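Local coordinates for protein phosphodiesterase (Trypanosoma brucei brucei, PDB 5H2Q) that is an all-helical, metal-binding phosphodiesterase of the HD-domain superfamily that holds a zinc ion and a magnesium ion, at residues D68-N73 and S177-G182; L167-L172 and R193-C198; E212-L217 and Q231-V236. All blocks are in the same frame, centred on the assembly; numbering follows the deposited sequence.

Contact 1: D68-N73 and S177-G182; sequences DEVLLN and SDVFGG
V70 sets its CG1 methyl against the backbone of D178, 3.5 Å from D178 O, and of all the residues here it has the most area buried. CG1 stands anti to the backbone N (chi1 166°), which carries this methyl out from the helix. From there it also borders the peptide leading into V179, and its nearest atom in that side chain is V179 CG1 at 4.2 Å. The same V179 methyl serves a second residue: CG1 rests 4.0 Å from L71 CA, against the helix backbone itself, with L71 CD1 just beyond at 4.3 Å. L71 points away from the loop, and its side chain packs on L56 and I123 of helices 43-58 and 115-127. Where the helix segment ends and the loop segment begins, S177 CB lies 4.1 Å from N73 C.

In the helical phosphodiesterase fold, 177-182 belongs to the loop that joins helix 159-172 to helix 185-200, and it packs here against helix 68-80. It owes its shape to a type I beta turn from D178 to G181, closed by G181 N to D178 O at 2.9 Å. An Asx turn is superimposed on it: F180 N donates to D178 OD1 (2.9 Å), arriving 45° out of the carboxylate plane. The other oxygen, D178 OD2, forms a salt bridge with R188, so both oxygens of the carboxylate are engaged and its rotation should be restricted.

No hydrogen bond runs directly between 68-73 and 177-182. Polar side chains are instead tied to neighbouring backbone: N73 ND2 to E176 O, one residue ahead of the loop segment, and S177 OG to I171 O near the end of helix 159-172. Beyond the turn, F180 meets F192 edge-to-face.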
ATOM      1  N   ASP A  68     -19.175  -5.109 -11.854  1.00 16.11           N
ATOM      2  CA  ASP A  68     -18.089  -6.093 -11.781  1.00 14.57           C
ATOM      3  C   ASP A  68     -17.099  -5.907 -12.920  1.00 17.07           C
ATOM      4  O   ASP A  68     -15.894  -5.959 -12.690  1.00 15.68           O
ATOM      5  CB  ASP A  68     -18.609  -7.540 -11.853  1.00 16.42           C
ATOM      6  CG  ASP A  68     -19.709  -7.906 -10.880  1.00 27.87           C
ATOM      7  OD1 ASP A  68     -20.054  -7.059 -10.017  1.00 26.35           O
ATOM      8  OD2 ASP A  68     -20.217  -9.046 -10.971  1.00 32.99           O
ATOM      9  N   GLU A  69     -17.595  -5.645 -14.147  1.00 15.50           N
ATOM     10  CA  GLU A  69     -16.687  -5.474 -15.283  1.00 14.43           C
ATOM     11  C   GLU A  69     -15.782  -4.260 -15.129  1.00 16.46           C
ATOM     12  O   GLU A  69     -14.608  -4.336 -15.519  1.00 17.28           O
ATOM     13  CB  GLU A  69     -17.463  -5.428 -16.622  1.00 16.99           C
ATOM     14  CG  GLU A  69     -18.019  -6.797 -16.999  1.00 28.07           C
ATOM     15  CD  GLU A  69     -18.780  -6.886 -18.313  1.00 44.60           C
ATOM     16  OE1 GLU A  69     -19.885  -7.476 -18.323  1.00 40.80           O
ATOM     17  OE2 GLU A  69     -18.244  -6.421 -19.342  1.00 36.98           O
ATOM     18  N   VAL A  70     -16.308  -3.158 -14.554  1.00 13.97           N
ATOM     19  CA  VAL A  70     -15.512  -1.926 -14.373  1.00 13.33           C
ATOM     20  C   VAL A  70     -14.435  -2.209 -13.314  1.00 16.42           C
ATOM     21  O   VAL A  70     -13.269  -1.873 -13.516  1.00 15.66           O
ATOM     22  CB  VAL A  70     -16.372  -0.671 -14.062  1.00 17.81           C
ATOM     23  CG1 VAL A  70     -15.509   0.482 -13.546  1.00 16.36           C
ATOM     24  CG2 VAL A  70     -17.126  -0.223 -15.327  1.00 18.45           C
ATOM     25  N   LEU A  71     -14.820  -2.878 -12.233  1.00 13.49           N
ATOM     26  CA  LEU A  71     -13.858  -3.218 -11.174  1.00 13.11           C
ATOM     27  C   LEU A  71     -12.738  -4.098 -11.759  1.00 15.43           C
ATOM     28  O   LEU A  71     -11.556  -3.828 -11.525  1.00 13.33           O
ATOM     29  CB  LEU A  71     -14.570  -3.907 -10.001  1.00 13.49           C
ATOM     30  CG  LEU A  71     -13.638  -4.402  -8.867  1.00 17.03           C
ATOM     31  CD1 LEU A  71     -12.994  -3.233  -8.115  1.00 17.93           C
ATOM     32  CD2 LEU A  71     -14.402  -5.328  -7.894  1.00 19.78           C
ATOM     33  N   LEU A  72     -13.105  -5.097 -12.574  1.00 13.27           N
ATOM     34  CA  LEU A  72     -12.082  -5.951 -13.164  1.00 14.17           C
ATOM     35  C   LEU A  72     -11.193  -5.184 -14.126  1.00 16.05           C
ATOM     36  O   LEU A  72      -9.984  -5.312 -14.034  1.00 15.06           O
ATOM     37  CB  LEU A  72     -12.669  -7.217 -13.809  1.00 14.18           C
ATOM     38  CG  LEU A  72     -11.587  -8.238 -14.268  1.00 17.76           C
ATOM     39  CD1 LEU A  72     -10.681  -8.706 -13.101  1.00 17.45           C
ATOM     40  CD2 LEU A  72     -12.210  -9.405 -14.964  1.00 21.65           C
ATOM     41  N   ASN A  73     -11.775  -4.349 -15.021  1.00 15.79           N
ATOM     42  CA  ASN A  73     -11.001  -3.529 -15.956  1.00 13.77           C
ATOM     43  C   ASN A  73     -10.034  -2.637 -15.197  1.00 15.82           C
ATOM     44  O   ASN A  73      -8.860  -2.540 -15.552  1.00 14.40           O
ATOM     45  CB  ASN A  73     -11.923  -2.656 -16.779  1.00 13.36           C
ATOM     46  CG  ASN A  73     -12.591  -3.397 -17.896  1.00 28.39           C
ATOM     47  OD1 ASN A  73     -12.144  -4.469 -18.307  1.00 26.30           O
ATOM     48  ND2 ASN A  73     -13.627  -2.786 -18.466  1.00 26.08           N
ATOM     49  N   SER A 177     -12.961   1.860 -16.818  1.00 13.13           N
ATOM     50  CA  SER A 177     -12.172   1.496 -15.629  1.00 12.77           C
ATOM     51  C   SER A 177     -12.397   2.507 -14.508  1.00 16.28           C
ATOM     52  O   SER A 177     -11.653   2.515 -13.514  1.00 16.66           O
ATOM     53  CB  SER A 177     -10.690   1.356 -15.980  1.00 19.37           C
ATOM     54  OG  SER A 177     -10.187   2.475 -16.691  1.00 22.61           O
ATOM     55  N   ASP A 178     -13.434   3.355 -14.643  1.00 13.79           N
ATOM     56  CA  ASP A 178     -13.680   4.350 -13.622  1.00 14.31           C
ATOM     57  C   ASP A 178     -14.522   3.766 -12.515  1.00 16.60           C
ATOM     58  O   ASP A 178     -15.762   3.807 -12.560  1.00 15.46           O
ATOM     59  CB  ASP A 178     -14.272   5.649 -14.192  1.00 16.06           C
ATOM     60  CG  ASP A 178     -14.434   6.758 -13.161  1.00 18.85           C
ATOM     61  OD1 ASP A 178     -14.017   6.552 -11.980  1.00 16.06           O
ATOM     62  OD2 ASP A 178     -14.916   7.851 -13.539  1.00 20.35           O
ATOM     63  N   VAL A 179     -13.834   3.241 -11.485  1.00 14.08           N
ATOM     64  CA  VAL A 179     -14.509   2.671 -10.323  1.00 12.69           C
ATOM     65  C   VAL A 179     -15.283   3.699  -9.547  1.00 13.77           C
ATOM     66  O   VAL A 179     -16.044   3.309  -8.679  1.00 14.15           O
ATOM     67  CB  VAL A 179     -13.577   1.849  -9.383  1.00 15.43           C
ATOM     68  CG1 VAL A 179     -13.071   0.588 -10.097  1.00 14.70           C
ATOM     69  CG2 VAL A 179     -12.432   2.708  -8.826  1.00 14.48           C
ATOM     70  N   PHE A 180     -15.072   5.009  -9.827  1.00 12.35           N
ATOM     71  CA  PHE A 180     -15.803   6.090  -9.159  1.00 12.14           C
ATOM     72  C   PHE A 180     -16.893   6.653 -10.102  1.00 18.76           C
ATOM     73  O   PHE A 180     -17.541   7.658  -9.786  1.00 18.73           O
ATOM     74  CB  PHE A 180     -14.857   7.195  -8.708  1.00 12.99           C
ATOM     75  CG  PHE A 180     -13.812   6.758  -7.690  1.00 13.33           C
ATOM     76  CD1 PHE A 180     -14.109   5.791  -6.737  1.00 15.48           C
ATOM     77  CD2 PHE A 180     -12.526   7.278  -7.724  1.00 13.60           C
ATOM     78  CE1 PHE A 180     -13.160   5.398  -5.788  1.00 14.97           C
ATOM     79  CE2 PHE A 180     -11.567   6.882  -6.770  1.00 15.76           C
ATOM     80  CZ  PHE A 180     -11.891   5.934  -5.820  1.00 13.42           C
ATOM     81  N   GLY A 181     -17.069   5.983 -11.241  1.00 18.43           N
ATOM     82  CA  GLY A 181     -18.014   6.361 -12.285  1.00 18.53           C
ATOM     83  C   GLY A 181     -19.476   6.321 -11.877  1.00 22.44           C
ATOM     84  O   GLY A 181     -20.283   7.000 -12.503  1.00 21.65           O
ATOM     85  N   GLY A 182     -19.803   5.555 -10.828  1.00 17.81           N
ATOM     86  CA  GLY A 182     -21.162   5.403 -10.291  1.00 18.38           C
ATOM     87  C   GLY A 182     -21.524   6.426  -9.225  1.00 20.96           C
ATOM     88  O   GLY A 182     -22.672   6.474  -8.770  1.00 19.93           O
TER

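Contact 2: L167-L172 and R193-C198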
ATOM      1  N   LEU A 167      -1.042   8.797 -12.706  1.00 13.23           N
ATOM      2  CA  LEU A 167      -1.434   7.560 -13.384  1.00 13.53           C
ATOM      3  C   LEU A 167      -2.753   7.047 -12.879  1.00 15.04           C
ATOM      4  O   LEU A 167      -3.543   6.515 -13.674  1.00 15.08           O
ATOM      5  CB  LEU A 167      -0.341   6.504 -13.245  1.00 13.70           C
ATOM      6  CG  LEU A 167       0.983   6.810 -13.972  1.00 17.13           C
ATOM      7  CD1 LEU A 167       2.006   5.773 -13.620  1.00 17.42           C
ATOM      8  CD2 LEU A 167       0.825   6.849 -15.477  1.00 19.88           C
ATOM      9  N   ALA A 168      -3.037   7.257 -11.575  1.00 12.24           N
ATOM     10  CA  ALA A 168      -4.329   6.827 -11.030  1.00 12.30           C
ATOM     11  C   ALA A 168      -5.446   7.583 -11.745  1.00 15.41           C
ATOM     12  O   ALA A 168      -6.432   6.982 -12.177  1.00 13.71           O
ATOM     13  CB  ALA A 168      -4.398   7.093  -9.518  1.00 13.36           C
ATOM     14  N   VAL A 169      -5.288   8.916 -11.851  1.00 12.84           N
ATOM     15  CA  VAL A 169      -6.265   9.795 -12.513  1.00 12.02           C
ATOM     16  C   VAL A 169      -6.426   9.382 -13.984  1.00 15.20           C
ATOM     17  O   VAL A 169      -7.561   9.346 -14.496  1.00 16.02           O
ATOM     18  CB  VAL A 169      -5.874  11.282 -12.300  1.00 14.75           C
ATOM     19  CG1 VAL A 169      -6.725  12.211 -13.170  1.00 15.14           C
ATOM     20  CG2 VAL A 169      -5.989  11.672 -10.819  1.00 13.92           C
ATOM     21  N   GLU A 170      -5.313   9.050 -14.645  1.00 13.44           N
ATOM     22  CA  GLU A 170      -5.350   8.599 -16.039  1.00 13.93           C
ATOM     23  C   GLU A 170      -6.211   7.325 -16.174  1.00 17.47           C
ATOM     24  O   GLU A 170      -7.059   7.241 -17.064  1.00 16.78           O
ATOM     25  CB  GLU A 170      -3.929   8.343 -16.536  1.00 15.30           C
ATOM     26  CG  GLU A 170      -3.889   7.921 -17.994  1.00 22.49           C
ATOM     27  CD  GLU A 170      -2.489   7.984 -18.565  1.00 42.15           C
ATOM     28  OE1 GLU A 170      -2.301   8.721 -19.560  1.00 46.43           O
ATOM     29  OE2 GLU A 170      -1.566   7.375 -17.971  1.00 31.08           O
ATOM     30  N   ILE A 171      -5.970   6.325 -15.299  1.00 13.57           N
ATOM     31  CA  ILE A 171      -6.733   5.073 -15.343  1.00 13.42           C
ATOM     32  C   ILE A 171      -8.212   5.355 -15.173  1.00 16.79           C
ATOM     33  O   ILE A 171      -9.047   4.864 -15.922  1.00 16.31           O
ATOM     34  CB  ILE A 171      -6.206   4.030 -14.311  1.00 15.25           C
ATOM     35  CG1 ILE A 171      -4.805   3.495 -14.757  1.00 16.14           C
ATOM     36  CG2 ILE A 171      -7.212   2.852 -14.137  1.00 15.46           C
ATOM     37  CD1 ILE A 171      -4.038   2.718 -13.689  1.00 18.77           C
ATOM     38  N   LEU A 172      -8.526   6.182 -14.184  1.00 13.99           N
ATOM     39  CA  LEU A 172      -9.891   6.514 -13.892  1.00 12.93           C
ATOM     40  C   LEU A 172     -10.551   7.435 -14.938  1.00 18.85           C
ATOM     41  O   LEU A 172     -11.767   7.594 -14.890  1.00 18.11           O
ATOM     42  CB  LEU A 172      -9.988   7.090 -12.481  1.00 12.59           C
ATOM     43  CG  LEU A 172      -9.492   6.168 -11.349  1.00 15.34           C
ATOM     44  CD1 LEU A 172      -9.311   6.980 -10.053  1.00 16.14           C
ATOM     45  CD2 LEU A 172     -10.494   4.991 -11.084  1.00 13.95           C
ATOM     46  N   ARG A 193     -10.468  13.243  -4.203  1.00 14.90           N
ATOM     47  CA  ARG A 193      -9.673  14.016  -3.237  1.00 14.25           C
ATOM     48  C   ARG A 193      -9.022  13.117  -2.184  1.00 14.35           C
ATOM     49  O   ARG A 193      -7.827  13.237  -1.947  1.00 14.95           O
ATOM     50  CB  ARG A 193     -10.499  15.132  -2.574  1.00 15.91           C
ATOM     51  CG  ARG A 193      -9.655  16.038  -1.643  1.00 27.54           C
ATOM     52  CD  ARG A 193     -10.416  17.082  -0.833  1.00 41.77           C
ATOM     53  NE  ARG A 193     -11.871  17.019  -0.984  1.00 56.56           N
ATOM     54  CZ  ARG A 193     -12.695  16.364  -0.169  1.00 67.25           C
ATOM     55  NH1 ARG A 193     -12.217  15.676   0.861  1.00 54.87           N
ATOM     56  NH2 ARG A 193     -14.000  16.377  -0.391  1.00 47.40           N
ATOM     57  N   SER A 194      -9.823  12.221  -1.559  1.00 13.09           N
ATOM     58  CA  SER A 194      -9.335  11.286  -0.546  1.00 13.68           C
ATOM     59  C   SER A 194      -8.281  10.348  -1.098  1.00 15.97           C
ATOM     60  O   SER A 194      -7.284  10.126  -0.416  1.00 14.91           O
ATOM     61  CB  SER A 194     -10.491  10.489   0.062  1.00 18.74           C
ATOM     62  OG  SER A 194     -11.264  11.356   0.874  1.00 32.86           O
ATOM     63  N   MET A 195      -8.472   9.833  -2.345  1.00 12.17           N
ATOM     64  CA  MET A 195      -7.489   8.921  -2.965  1.00 10.83           C
ATOM     65  C   MET A 195      -6.134   9.634  -3.117  1.00 15.16           C
ATOM     66  O   MET A 195      -5.100   9.120  -2.688  1.00 14.85           O
ATOM     67  CB  MET A 195      -7.998   8.424  -4.335  1.00 11.74           C
ATOM     68  CG  MET A 195      -6.936   7.689  -5.138  1.00 14.18           C
ATOM     69  SD  MET A 195      -7.538   7.366  -6.805  1.00 17.00           S
ATOM     70  CE  MET A 195      -7.289   9.008  -7.564  1.00 15.15           C
ATOM     71  N   ILE A 196      -6.162  10.825  -3.713  1.00 12.28           N
ATOM     72  CA  ILE A 196      -4.972  11.631  -3.961  1.00 11.52           C
ATOM     73  C   ILE A 196      -4.282  11.988  -2.640  1.00 15.92           C
ATOM     74  O   ILE A 196      -3.080  11.718  -2.513  1.00 15.98           O
ATOM     75  CB  ILE A 196      -5.338  12.852  -4.876  1.00 13.75           C
ATOM     76  CG1 ILE A 196      -5.640  12.330  -6.320  1.00 14.18           C
ATOM     77  CG2 ILE A 196      -4.203  13.917  -4.890  1.00 14.80           C
ATOM     78  CD1 ILE A 196      -6.459  13.315  -7.211  1.00 16.91           C
ATOM     79  N   ASP A 197      -5.039  12.452  -1.613  1.00 13.35           N
ATOM     80  CA  ASP A 197      -4.422  12.778  -0.319  1.00 13.77           C
ATOM     81  C   ASP A 197      -3.799  11.553   0.348  1.00 15.78           C
ATOM     82  O   ASP A 197      -2.688  11.650   0.862  1.00 11.91           O
ATOM     83  CB  ASP A 197      -5.406  13.501   0.613  1.00 16.81           C
ATOM     84  CG  ASP A 197      -5.687  14.965   0.248  1.00 23.72           C
ATOM     85  OD1 ASP A 197      -4.893  15.563  -0.517  1.00 25.15           O
ATOM     86  OD2 ASP A 197      -6.674  15.517   0.753  1.00 28.68           O
ATOM     87  N   CYS A 198      -4.450  10.374   0.222  1.00 13.35           N
ATOM     88  CA  CYS A 198      -3.929   9.127   0.757  1.00 13.91           C
ATOM     89  C   CYS A 198      -2.633   8.737   0.088  1.00 15.27           C
ATOM     90  O   CYS A 198      -1.704   8.309   0.783  1.00 14.55           O
ATOM     91  CB  CYS A 198      -4.954   8.016   0.614  1.00 13.68           C
ATOM     92  SG  CYS A 198      -6.275   8.111   1.821  1.00 15.59           S
TER
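No flat group meets across this contact: A168, V169 and L172 touch M195 and I196 through methyl groups and one thioether. M195 does most of the work. Its CG is anti to the backbone N, and the chain runs out extended from the helix before bending at the last torsion (chi3 79°), which turns CE toward A168 and L172. L172 comes to meet it tip to tip, CD1 standing 3.7 Å from M195 SD and 3.8 Å from M195 CE. On the neighbouring turn, A168 CB lies 4.0 Å from M195 CE.

The two helices, 159-172 and 185-200, run roughly antiparallel, 151° between the short segments, as part of the all-helical phosphodiesterase fold. The axes of the segments 167-172 and 193-198 come to 11.4 Å, a fairly wide spacing, consistent with the long M195 side chain spanning most of it toward the small A168. V127 and T124 of helix 115-127 pack on A168 and M195 respectively, bordering the same apolar layer.

On the more exposed flank, V169 CG2 and I196 CD1 lie 4.0 Å apart where the two side chains cross obliquely. I196 has CG1 anti to its carbonyl carbon (chi1 -71°), and the extended end of that branch delivers CD1 to the valine.

Contact 3: E212-L217 and Q231-V236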
ATOM      1  N   GLU A 212       2.106  12.629  13.634  1.00 28.13           N
ATOM      2  CA  GLU A 212       1.862  13.581  14.719  1.00 28.81           C
ATOM      3  C   GLU A 212       0.618  14.456  14.459  1.00 35.19           C
ATOM      4  O   GLU A 212      -0.099  14.754  15.421  1.00 33.88           O
ATOM      5  CB  GLU A 212       3.124  14.397  15.069  1.00 29.85           C
ATOM      6  CG  GLU A 212       4.267  13.538  15.623  1.00 35.74           C
ATOM      7  CD  GLU A 212       4.051  12.663  16.850  1.00 48.85           C
ATOM      8  OE1 GLU A 212       4.711  11.601  16.935  1.00 51.33           O
ATOM      9  OE2 GLU A 212       3.243  13.035  17.731  1.00 40.46           O
ATOM     10  N   LYS A 213       0.300  14.774  13.173  1.00 33.05           N
ATOM     11  CA  LYS A 213      -0.907  15.530  12.819  1.00 33.26           C
ATOM     12  C   LYS A 213      -2.172  14.743  13.208  1.00 37.39           C
ATOM     13  O   LYS A 213      -3.140  15.332  13.700  1.00 38.88           O
ATOM     14  CB  LYS A 213      -0.936  15.919  11.332  1.00 35.81           C
ATOM     15  CG  LYS A 213      -2.005  16.959  11.008  1.00 44.56           C
ATOM     16  CD  LYS A 213      -2.128  17.298   9.529  1.00 50.43           C
ATOM     17  CE  LYS A 213      -3.367  18.140   9.301  1.00 55.09           C
ATOM     18  NZ  LYS A 213      -3.572  18.482   7.869  1.00 60.29           N
ATOM     19  N   TYR A 214      -2.138  13.414  13.037  1.00 30.12           N
ATOM     20  CA  TYR A 214      -3.250  12.541  13.393  1.00 28.23           C
ATOM     21  C   TYR A 214      -3.397  12.481  14.909  1.00 32.93           C
ATOM     22  O   TYR A 214      -4.500  12.685  15.417  1.00 31.52           O
ATOM     23  CB  TYR A 214      -3.035  11.132  12.807  1.00 27.39           C
ATOM     24  CG  TYR A 214      -4.003  10.076  13.294  1.00 26.38           C
ATOM     25  CD1 TYR A 214      -5.311  10.021  12.808  1.00 26.72           C
ATOM     26  CD2 TYR A 214      -3.593   9.078  14.172  1.00 25.61           C
ATOM     27  CE1 TYR A 214      -6.201   9.038  13.238  1.00 22.93           C
ATOM     28  CE2 TYR A 214      -4.482   8.106  14.631  1.00 26.10           C
ATOM     29  CZ  TYR A 214      -5.781   8.076  14.143  1.00 26.10           C
ATOM     30  OH  TYR A 214      -6.650   7.098  14.573  1.00 27.30           O
ATOM     31  N   LEU A 215      -2.279  12.218  15.625  1.00 30.24           N
ATOM     32  CA  LEU A 215      -2.253  12.109  17.085  1.00 30.82           C
ATOM     33  C   LEU A 215      -2.725  13.373  17.792  1.00 37.27           C
ATOM     34  O   LEU A 215      -3.358  13.258  18.841  1.00 38.11           O
ATOM     35  CB  LEU A 215      -0.868  11.664  17.600  1.00 30.66           C
ATOM     36  CG  LEU A 215      -0.357  10.285  17.167  1.00 35.27           C
ATOM     37  CD1 LEU A 215       1.108  10.117  17.525  1.00 35.08           C
ATOM     38  CD2 LEU A 215      -1.182   9.145  17.761  1.00 38.88           C
ATOM     39  N   GLU A 216      -2.462  14.560  17.216  1.00 36.30           N
ATOM     40  CA  GLU A 216      -2.919  15.815  17.809  1.00 37.59           C
ATOM     41  C   GLU A 216      -4.400  16.043  17.598  1.00 42.43           C
ATOM     42  O   GLU A 216      -5.075  16.523  18.516  1.00 41.70           O
ATOM     43  CB  GLU A 216      -2.095  17.028  17.362  1.00 39.39           C
ATOM     44  CG  GLU A 216      -1.282  17.614  18.507  1.00 53.00           C
ATOM     45  CD  GLU A 216      -2.033  18.449  19.526  1.00 79.53           C
ATOM     46  OE1 GLU A 216      -2.628  17.865  20.461  1.00 79.13           O
ATOM     47  OE2 GLU A 216      -1.976  19.695  19.423  1.00 74.53           O
ATOM     48  N   LEU A 217      -4.926  15.670  16.411  1.00 38.75           N
ATOM     49  CA  LEU A 217      -6.367  15.801  16.159  1.00 38.65           C
ATOM     50  C   LEU A 217      -7.122  14.849  17.076  1.00 42.33           C
ATOM     51  O   LEU A 217      -8.235  15.173  17.489  1.00 42.00           O
ATOM     52  CB  LEU A 217      -6.758  15.581  14.680  1.00 38.53           C
ATOM     53  CG  LEU A 217      -6.273  16.617  13.653  1.00 43.51           C
ATOM     54  CD1 LEU A 217      -6.638  16.187  12.250  1.00 43.92           C
ATOM     55  CD2 LEU A 217      -6.839  18.020  13.920  1.00 46.08           C
ATOM     56  N   GLN A 231     -10.198  11.997   6.996  1.00 19.51           N
ATOM     57  CA  GLN A 231      -9.077  12.025   6.032  1.00 19.03           C
ATOM     58  C   GLN A 231      -7.770  11.637   6.715  1.00 22.50           C
ATOM     59  O   GLN A 231      -7.007  10.851   6.169  1.00 18.00           O
ATOM     60  CB  GLN A 231      -8.916  13.376   5.321  1.00 19.82           C
ATOM     61  CG  GLN A 231      -7.827  13.355   4.223  1.00 22.22           C
ATOM     62  CD  GLN A 231      -8.152  12.393   3.086  1.00 20.36           C
ATOM     63  OE1 GLN A 231      -9.201  12.504   2.440  1.00 20.41           O
ATOM     64  NE2 GLN A 231      -7.285  11.395   2.854  1.00 15.96           N
ATOM     65  N   MET A 232      -7.517  12.172   7.917  1.00 22.80           N
ATOM     66  CA  MET A 232      -6.321  11.794   8.654  1.00 23.07           C
ATOM     67  C   MET A 232      -6.333  10.312   9.016  1.00 22.82           C
ATOM     68  O   MET A 232      -5.291   9.682   8.947  1.00 20.53           O
ATOM     69  CB  MET A 232      -6.085  12.716   9.870  1.00 26.42           C
ATOM     70  CG  MET A 232      -5.571  14.110   9.483  1.00 31.53           C
ATOM     71  SD  MET A 232      -4.069  14.235   8.480  1.00 37.92           S
ATOM     72  CE  MET A 232      -3.032  13.041   9.284  1.00 34.26           C
ATOM     73  N   THR A 233      -7.514   9.729   9.358  1.00 18.38           N
ATOM     74  CA  THR A 233      -7.637   8.307   9.636  1.00 17.18           C
ATOM     75  C   THR A 233      -7.318   7.531   8.330  1.00 16.84           C
ATOM     76  O   THR A 233      -6.615   6.524   8.382  1.00 15.89           O
ATOM     77  CB  THR A 233      -9.041   7.969  10.171  1.00 22.64           C
ATOM     78  OG1 THR A 233      -9.279   8.739  11.359  1.00 26.27           O
ATOM     79  CG2 THR A 233      -9.197   6.508  10.488  1.00 20.87           C
ATOM     80  N   MET A 234      -7.854   7.997   7.189  1.00 14.32           N
ATOM     81  CA  MET A 234      -7.581   7.355   5.888  1.00 12.14           C
ATOM     82  C   MET A 234      -6.069   7.392   5.581  1.00 16.58           C
ATOM     83  O   MET A 234      -5.504   6.370   5.208  1.00 15.66           O
ATOM     84  CB  MET A 234      -8.336   8.078   4.766  1.00 13.86           C
ATOM     85  CG  MET A 234      -9.860   7.909   4.850  1.00 15.25           C
ATOM     86  SD  MET A 234     -10.711   8.657   3.462  1.00 17.47           S
ATOM     87  CE  MET A 234     -10.293   7.457   2.152  1.00 15.34           C
ATOM     88  N   ASP A 235      -5.412   8.553   5.789  1.00 15.82           N
ATOM     89  CA  ASP A 235      -3.953   8.682   5.546  1.00 14.44           C
ATOM     90  C   ASP A 235      -3.193   7.718   6.444  1.00 16.42           C
ATOM     91  O   ASP A 235      -2.330   6.968   5.978  1.00 15.62           O
ATOM     92  CB  ASP A 235      -3.494  10.119   5.855  1.00 15.92           C
ATOM     93  CG  ASP A 235      -4.044  11.212   4.978  1.00 18.82           C
ATOM     94  OD1 ASP A 235      -4.574  10.896   3.875  1.00 18.37           O
ATOM     95  OD2 ASP A 235      -3.907  12.397   5.359  1.00 22.64           O
ATOM     96  N   VAL A 236      -3.547   7.692   7.745  1.00 15.67           N
ATOM     97  CA  VAL A 236      -2.930   6.792   8.719  1.00 15.50           C
ATOM     98  C   VAL A 236      -3.153   5.315   8.376  1.00 15.26           C
ATOM     99  O   VAL A 236      -2.232   4.501   8.524  1.00 14.23           O
ATOM    100  CB  VAL A 236      -3.401   7.178  10.143  1.00 22.03           C
ATOM    101  CG1 VAL A 236      -3.259   6.025  11.139  1.00 23.11           C
ATOM    102  CG2 VAL A 236      -2.636   8.410  10.599  1.00 22.50           C
TER
HETATM  103  O   HOH W   1      -9.261   7.376  13.774  1.00 32.75           O
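Helices 207-217 and 227-242, consecutive in this helical phosphodiesterase fold, run roughly antiparallel here, with Y214 and M232 at the centre. Their short segments make an angle of 139°, and the axes of those segments come within 9.7 Å. V236 lays CG2 over one face of the Y214 ring, a CH-pi contact with that methyl 3.9 Å from the ring centroid. I309 of helix 290-312 also packs against both residues.

M232 is folded back on itself at chi2 and chi3, and in that shape it presents three atoms to three partners: CG to L217 CD1 at 3.6 Å, SD to the aliphatic K213 CD at 3.8 Å, and CE to Y214 CB at 4.0 Å. At the ring edge T233 OG1 approaches Y214 CE1 to 3.6 Å.

One water lies in the ring plane and joins the polar ends, 2.7 Å from Y214 OH and donating to T233 OG1 at 2.8 Å. T233 OG1 also hydrogen-bonds H229 O and Y222 OH. With no direct hydrogen bond between the segments, the seam is held by apolar and CH-pi packing, and the water gives the buried Y214 hydroxyl a hydrogen-bond partner.

Overall arrangement
From the N terminus, helix 68-80 is the first partner met, and contact 1 closes a span of 103 mostly helical residues by bringing the loop 177-182 back to it. Contact 2 begins inside that span, on helix 159-172, and closes 20 residues of its own by ending beyond it on helix 185-200, so the two cross. They also touch: V179 CG2 meets L172 CD2, which links the loop turn to the end of the helix. Contact 3 follows in series, closing a short connection of 13 residues. It joins contact 2 where S194 OG probably hydrogen-bonds Q231 OE1, tying helix 185-200 to helix 227-242. Contacts 1 and 3 stay apart, their nearest atoms about 8 Å from one another.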